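Local coordinates for protein putative S-adenosylmethionine-dependent methyltransferase (Bacteroides thetaiotaomicron, PDB 1WYZ) that is a putative methyltransferase of the RsmI-like family, probably transferring a methyl group from S-adenosylmethionine to a substrate that has not been established, at residues 6-11 / 116-121; 15-20 / 47-52; 30-35 / 83-88. One frame throughout, in Å; residues are numbered along the deposited sequence.

Contact 1. Residues 6-11 / 116-121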
# COMPACT_ATOMS: atom_id res chain seq x y z
N TYR A 6 12.36 2.42 12.64
CA TYR A 6 11.28 3.11 11.94
C TYR A 6 11.54 3.11 10.43
O TYR A 6 12.57 3.61 9.97
CB TYR A 6 11.19 4.54 12.44
CG TYR A 6 10.52 4.70 13.79
CD1 TYR A 6 9.14 4.83 13.90
CD2 TYR A 6 11.28 4.79 14.96
CE1 TYR A 6 8.52 5.04 15.12
CE2 TYR A 6 10.67 5.00 16.20
CZ TYR A 6 9.28 5.13 16.27
OH TYR A 6 8.67 5.37 17.49
N LEU A 7 10.62 2.53 9.66
CA LEU A 7 10.73 2.49 8.21
C LEU A 7 10.16 3.79 7.67
O LEU A 7 8.95 3.93 7.56
CB LEU A 7 9.94 1.29 7.68
CG LEU A 7 10.70 -0.04 7.57
CD1 LEU A 7 11.87 -0.09 8.52
CD2 LEU A 7 9.72 -1.18 7.84
N LEU A 8 11.04 4.72 7.31
CA LEU A 8 10.63 6.05 6.82
C LEU A 8 10.33 6.28 5.33
O LEU A 8 11.21 6.18 4.49
CB LEU A 8 11.68 7.08 7.25
CG LEU A 8 12.12 7.01 8.71
CD1 LEU A 8 13.17 8.07 8.96
CD2 LEU A 8 10.90 7.22 9.61
N PRO A 9 9.07 6.61 4.99
CA PRO A 9 8.79 6.84 3.56
C PRO A 9 9.09 8.27 3.06
O PRO A 9 9.05 9.23 3.83
CB PRO A 9 7.32 6.45 3.42
CG PRO A 9 6.75 6.64 4.80
CD PRO A 9 7.85 6.18 5.71
N VAL A 10 9.41 8.40 1.78
CA VAL A 10 9.69 9.71 1.17
C VAL A 10 8.65 10.01 0.09
O VAL A 10 7.72 9.23 -0.11
CB VAL A 10 11.11 9.75 0.50
CG1 VAL A 10 12.20 9.50 1.54
CG2 VAL A 10 11.18 8.72 -0.61
N THR A 11 8.81 11.13 -0.62
CA THR A 11 7.85 11.51 -1.66
C THR A 11 7.98 10.66 -2.93
O THR A 11 9.07 10.19 -3.27
CB THR A 11 8.02 12.99 -2.09
OG1 THR A 11 9.33 13.19 -2.63
CG2 THR A 11 7.80 13.92 -0.90
N ILE A 116 8.71 -0.64 13.01
CA ILE A 116 7.48 0.11 12.90
C ILE A 116 7.46 0.95 11.62
O ILE A 116 8.29 1.84 11.43
CB ILE A 116 7.26 0.96 14.18
CG1 ILE A 116 6.27 2.09 13.91
CG2 ILE A 116 8.58 1.44 14.72
CD1 ILE A 116 5.72 2.78 15.16
N PRO A 117 6.52 0.65 10.71
CA PRO A 117 6.39 1.36 9.44
C PRO A 117 5.50 2.61 9.58
O PRO A 117 4.46 2.57 10.23
CB PRO A 117 5.75 0.31 8.54
CG PRO A 117 4.75 -0.32 9.49
CD PRO A 117 5.56 -0.47 10.79
N LEU A 118 5.92 3.72 8.97
CA LEU A 118 5.12 4.94 9.05
C LEU A 118 4.38 5.16 7.73
O LEU A 118 4.83 4.72 6.67
CB LEU A 118 6.01 6.15 9.37
CG LEU A 118 6.81 6.08 10.68
CD1 LEU A 118 7.44 7.44 10.96
CD2 LEU A 118 5.90 5.67 11.84
N VAL A 119 3.24 5.84 7.79
CA VAL A 119 2.43 6.08 6.61
C VAL A 119 3.13 6.94 5.55
O VAL A 119 3.78 7.93 5.84
CB VAL A 119 1.09 6.73 6.98
CG1 VAL A 119 0.26 6.95 5.73
CG2 VAL A 119 0.33 5.84 7.95
N GLY A 120 2.97 6.54 4.29
CA GLY A 120 3.59 7.28 3.23
C GLY A 120 2.89 7.03 1.92
O GLY A 120 2.03 6.15 1.83
N PRO A 121 3.21 7.80 0.88
CA PRO A 121 2.52 7.54 -0.38
C PRO A 121 3.01 6.22 -0.97
O PRO A 121 4.20 5.91 -0.94
CB PRO A 121 2.90 8.76 -1.22
CG PRO A 121 4.32 8.99 -0.82
CD PRO A 121 4.28 8.81 0.71
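Tyr6 and Ile116 sit side by side on one face of a parallel beta-sheet, where strand 5-8 pairs with the edge strand 115-117 in the N-terminal alpha/beta domain. Their side chains point the same way. Ile116 CG2 lies over a face of the Tyr6 ring, 3.7 Å from its centroid, in a CH-pi contact displaced toward the rim. With CG1 anti to the backbone N (chi1 161°), Ile116 also brings CD1 to Tyr6 CE1. Leu118 comes in near the plane of the same ring, its CD2 at the CD1 edge, while its other methyl, CD1, lies 3.7 Å from Leu8 CD2. Leu7 and Pro117 occupy the other sheet face, where Met129 and Leu126 of the second subunit pack on them. Leu7 uses both its backbone groups: its N donates to Ile116 O at 3.0 Å, and its O takes a weak, nearly straight bond from Leu118 N. Beyond the strands the two segments stay close with no further hydrogen bonds between them. Gly120 backs onto Pro9 so closely that a side-chain carbon there would run into Pro9 CB. The Pro9 ring crosses Leu118 at about a right angle, with Pro9 CG 3.3 Å from Leu118 O.

Contact 2. Residues 15-20 / 47-52; sequences TPLEQV and LKKVDR
The Glu18 carboxylate is the flat side-chain group that faces Lys49. It offers one oxygen: OE1 stands 3.6 Å from Lys49 NZ, a long salt bridge approached from slightly off the carboxylate plane, with OE2 turned farther away. Glu18 has CG between its backbone N and carbonyl carbon (chi1 51°) and bends again at chi2, which folds the acid back toward the start of its own short helix, 17-20. Lys49 NZ also comes to 3.1 Å from Leu17 N at the Pro16-Leu17 peptide, but both are donors and no hydrogen bond results.

Most of the touching is apolar. Leu17 and the Lys49 chain slide past each other in opposite directions, Leu17 CD1 against Lys49 CD at 3.4 Å. The other branch, Leu17 CD2, turns to the backbone at the end of helix 40-50 and meets Val50 CG2 at 3.8 Å. Val50 also packs on Thr26 and Ile29 of helix 24-29, which ties this surface patch to the helical layer beside the sheet. Glu18 also packs against Ser23 of the second subunit.

With one stretched ion pair and no hydrogen bond across it, the contact probably relies more on the greasy stem of Lys49 lying along Leu17 than on its charge, which is likely to be partly screened by solvent.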
# COMPACT_ATOMS: atom_id res chain seq x y z
N THR A 15 7.07 16.98 -4.80
CA THR A 15 5.93 17.62 -4.16
C THR A 15 6.26 18.06 -2.75
O THR A 15 7.21 17.59 -2.15
CB THR A 15 4.73 16.66 -4.02
OG1 THR A 15 5.13 15.55 -3.20
CG2 THR A 15 4.25 16.18 -5.37
N PRO A 16 5.45 18.98 -2.20
CA PRO A 16 5.70 19.44 -0.83
C PRO A 16 5.52 18.23 0.10
O PRO A 16 4.48 17.58 0.07
CB PRO A 16 4.61 20.49 -0.61
CG PRO A 16 4.36 21.02 -2.02
CD PRO A 16 4.38 19.76 -2.85
N LEU A 17 6.53 17.94 0.91
CA LEU A 17 6.47 16.80 1.84
C LEU A 17 5.16 16.68 2.63
O LEU A 17 4.70 15.58 2.92
CB LEU A 17 7.64 16.86 2.83
CG LEU A 17 8.93 16.13 2.48
CD1 LEU A 17 9.46 16.59 1.14
CD2 LEU A 17 9.96 16.37 3.58
N GLU A 18 4.55 17.81 2.96
CA GLU A 18 3.30 17.81 3.72
C GLU A 18 2.07 17.35 2.93
O GLU A 18 1.00 17.14 3.51
CB GLU A 18 3.04 19.21 4.29
CG GLU A 18 3.12 20.34 3.27
CD GLU A 18 4.54 20.88 3.10
OE1 GLU A 18 5.44 20.12 2.66
OE2 GLU A 18 4.75 22.07 3.39
N GLN A 19 2.22 17.19 1.62
CA GLN A 19 1.10 16.74 0.80
C GLN A 19 0.98 15.22 0.85
O GLN A 19 -0.10 14.66 0.61
CB GLN A 19 1.31 17.19 -0.65
CG GLN A 19 0.12 16.98 -1.59
CD GLN A 19 0.55 16.77 -3.04
OE1 GLN A 19 1.34 17.55 -3.59
NE2 GLN A 19 0.05 15.71 -3.66
N VAL A 20 2.08 14.55 1.17
CA VAL A 20 2.07 13.10 1.18
C VAL A 20 2.63 12.39 2.42
O VAL A 20 2.63 11.16 2.48
CB VAL A 20 2.79 12.57 -0.07
CG1 VAL A 20 2.05 13.07 -1.33
CG2 VAL A 20 4.24 13.05 -0.07
N LEU A 47 16.31 14.66 4.57
CA LEU A 47 16.19 15.09 5.96
C LEU A 47 16.27 16.61 6.08
O LEU A 47 15.77 17.18 7.05
CB LEU A 47 17.28 14.43 6.83
CG LEU A 47 17.20 12.91 7.04
CD1 LEU A 47 18.43 12.46 7.81
CD2 LEU A 47 15.93 12.53 7.80
N LYS A 48 16.88 17.26 5.09
CA LYS A 48 17.00 18.72 5.08
C LYS A 48 15.62 19.31 4.85
O LYS A 48 15.24 20.29 5.49
CB LYS A 48 17.95 19.18 3.97
CG LYS A 48 19.39 19.49 4.42
CD LYS A 48 19.51 20.85 5.12
CE LYS A 48 19.58 20.73 6.64
NZ LYS A 48 18.29 20.33 7.26
N LYS A 49 14.89 18.71 3.92
CA LYS A 49 13.55 19.16 3.59
C LYS A 49 12.58 18.82 4.73
O LYS A 49 11.55 19.47 4.90
CB LYS A 49 13.11 18.49 2.28
CG LYS A 49 12.34 19.39 1.32
CD LYS A 49 10.91 19.65 1.78
CE LYS A 49 10.09 20.30 0.67
NZ LYS A 49 8.62 20.28 0.98
N VAL A 50 12.92 17.80 5.51
CA VAL A 50 12.09 17.39 6.64
C VAL A 50 12.20 18.36 7.81
O VAL A 50 11.20 18.67 8.46
CB VAL A 50 12.49 16.00 7.17
CG1 VAL A 50 11.56 15.60 8.31
CG2 VAL A 50 12.47 14.99 6.05
N ASP A 51 13.42 18.81 8.08
CA ASP A 51 13.67 19.75 9.18
C ASP A 51 15.00 20.48 8.95
O ASP A 51 16.03 19.85 8.70
CB ASP A 51 13.73 18.99 10.51
CG ASP A 51 13.64 19.92 11.71
OD1 ASP A 51 14.26 21.00 11.67
OD2 ASP A 51 12.95 19.57 12.69
N ARG A 52 14.98 21.81 9.05
CA ARG A 52 16.19 22.61 8.85
C ARG A 52 17.17 22.42 9.99
O ARG A 52 18.38 22.41 9.78
CB ARG A 52 15.84 24.10 8.75
CG ARG A 52 15.76 24.65 7.33
CD ARG A 52 14.51 24.16 6.60
NE ARG A 52 13.29 24.67 7.22
CZ ARG A 52 13.00 25.96 7.36
NH1 ARG A 52 13.85 26.89 6.92
NH2 ARG A 52 11.87 26.33 7.94

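Contact 3. Residues 30-35 / 83-88; sequences RGIRHF and GASMGV
Ile32 and Gly87 make the close side of this contact, where strands 34-37 and 86-89 run parallel in the sheet. Ile32 CG2, anti to the backbone N, reaches Gly87 N at 3.4 Å and also lies over one face of the Phe35 ring, 3.5 Å above its plane. Gly87 N gives a hydrogen bond to His34 O at 3.2 Å, in the carbonyl plane, and Phe35 CA answers with a CA-H...O contact to Gly87 O. A side-chain carbon on Gly87 would press on Phe35 CD2. With an alanine at Ile32, CG1, CG2 and CD1 are gone, and the Phe35 ring would probably lose the methyl lying over that face and be freer to shift. His34 CB belongs to the close part too, touching CE of Met86, present as selenomethionine, at 3.3 Å.

The other end is more open. The His34 ring passes Ala84 CB more distantly, with CE1 4.3 Å away, and Arg33 is exposed and poorly ordered. The Ser85 hydroxyl is hydrogen-bonded to Glu2 O.

Pro79 of helix 70-81 covers His34 and Met86; Phe35 points to the opposite face, against Leu8 of strand 5-8 and Leu47 of helix 40-50.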
# COMPACT_ATOMS: atom_id res chain seq x y z
N ARG A 30 13.14 13.59 13.95
CA ARG A 30 13.93 14.49 14.79
C ARG A 30 14.67 13.71 15.88
O ARG A 30 15.70 14.17 16.39
CB ARG A 30 13.03 15.53 15.46
CG ARG A 30 12.54 16.62 14.51
CD ARG A 30 11.51 17.51 15.16
NE ARG A 30 11.01 18.49 14.21
CZ ARG A 30 9.78 19.00 14.23
NH1 ARG A 30 8.91 18.61 15.15
NH2 ARG A 30 9.41 19.88 13.30
N GLY A 31 14.15 12.54 16.22
CA GLY A 31 14.77 11.73 17.25
C GLY A 31 15.92 10.88 16.74
O GLY A 31 17.00 10.86 17.33
N ILE A 32 15.68 10.18 15.64
CA ILE A 32 16.67 9.29 15.04
C ILE A 32 18.01 9.95 14.73
O ILE A 32 18.06 11.03 14.15
CB ILE A 32 16.11 8.67 13.77
CG1 ILE A 32 14.79 7.97 14.09
CG2 ILE A 32 17.12 7.70 13.17
CD1 ILE A 32 14.83 6.69 14.89
N ARG A 33 19.09 9.27 15.11
CA ARG A 33 20.45 9.75 14.89
C ARG A 33 21.19 8.90 13.87
O ARG A 33 22.20 9.32 13.30
CB ARG A 33 21.26 9.71 16.19
CG ARG A 33 20.74 10.57 17.33
CD ARG A 33 21.63 10.38 18.56
NE ARG A 33 21.26 11.28 19.66
CZ ARG A 33 21.90 11.33 20.82
NH1 ARG A 33 22.94 10.53 21.05
NH2 ARG A 33 21.51 12.18 21.76
N HIS A 34 20.69 7.68 13.66
CA HIS A 34 21.29 6.72 12.73
C HIS A 34 20.30 6.24 11.67
O HIS A 34 19.26 5.68 12.00
CB HIS A 34 21.80 5.49 13.48
CG HIS A 34 22.49 5.81 14.77
ND1 HIS A 34 21.89 6.52 15.79
CD2 HIS A 34 23.72 5.47 15.23
CE1 HIS A 34 22.72 6.61 16.81
NE2 HIS A 34 23.84 5.98 16.50
N PHE A 35 20.63 6.44 10.40
CA PHE A 35 19.75 6.00 9.33
C PHE A 35 20.43 4.96 8.45
O PHE A 35 21.64 4.98 8.27
CB PHE A 35 19.34 7.19 8.45
CG PHE A 35 18.68 8.30 9.20
CD1 PHE A 35 19.45 9.23 9.90
CD2 PHE A 35 17.29 8.39 9.26
CE1 PHE A 35 18.83 10.24 10.66
CE2 PHE A 35 16.67 9.40 10.02
CZ PHE A 35 17.44 10.32 10.72
N GLY A 83 19.71 0.32 22.03
CA GLY A 83 18.66 1.12 22.65
C GLY A 83 18.38 2.43 21.96
O GLY A 83 17.58 3.23 22.45
N ALA A 84 19.04 2.68 20.83
CA ALA A 84 18.83 3.91 20.07
C ALA A 84 17.92 3.62 18.87
O ALA A 84 18.09 2.60 18.20
CB ALA A 84 20.16 4.47 19.59
N SER A 85 16.96 4.50 18.61
CA SER A 85 16.05 4.31 17.49
C SER A 85 16.76 4.60 16.16
O SER A 85 17.64 5.45 16.10
CB SER A 85 14.83 5.21 17.65
OG SER A 85 14.08 4.85 18.80
N MSE A 86 16.37 3.88 15.10
CA MSE A 86 16.97 4.06 13.78
C MSE A 86 15.92 4.15 12.68
O MSE A 86 14.82 3.63 12.82
CB MSE A 86 17.92 2.92 13.44
CG MSE A 86 19.09 2.75 14.37
SE MSE A 86 20.22 1.32 13.69
CE MSE A 86 21.46 2.35 12.59
N GLY A 87 16.26 4.80 11.58
CA GLY A 87 15.30 4.90 10.50
C GLY A 87 15.84 4.35 9.19
O GLY A 87 17.05 4.31 8.99
N VAL A 88 14.94 3.91 8.31
CA VAL A 88 15.33 3.40 7.00
C VAL A 88 14.68 4.36 6.00
O VAL A 88 13.53 4.75 6.18
CB VAL A 88 14.83 1.96 6.75
CG1 VAL A 88 15.31 1.48 5.41
CG2 VAL A 88 15.32 1.03 7.84

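Overall arrangement
Contacts 1 and 3 belong to one parallel sheet. Strands 5-8 and 86-89 are neighbours in it, joined by backbone bonds from Tyr6 N to Met86 O and Leu8 N to Val88 O. Contact 1 is the buried one, while contact 3 is only partly buried. Contacts 1 and 2 both touch the second subunit; contact 3 touches no other protein chain. Contact 2 lies at the surface, joining two helix ends rather than strands, so a lysine stem and a long ion pair take the place of paired backbones. It still meets the others: Thr11 CG2 of contact 1 packs on Leu17 CD1, while Asp51 forms a salt bridge with Arg30 of contact 3.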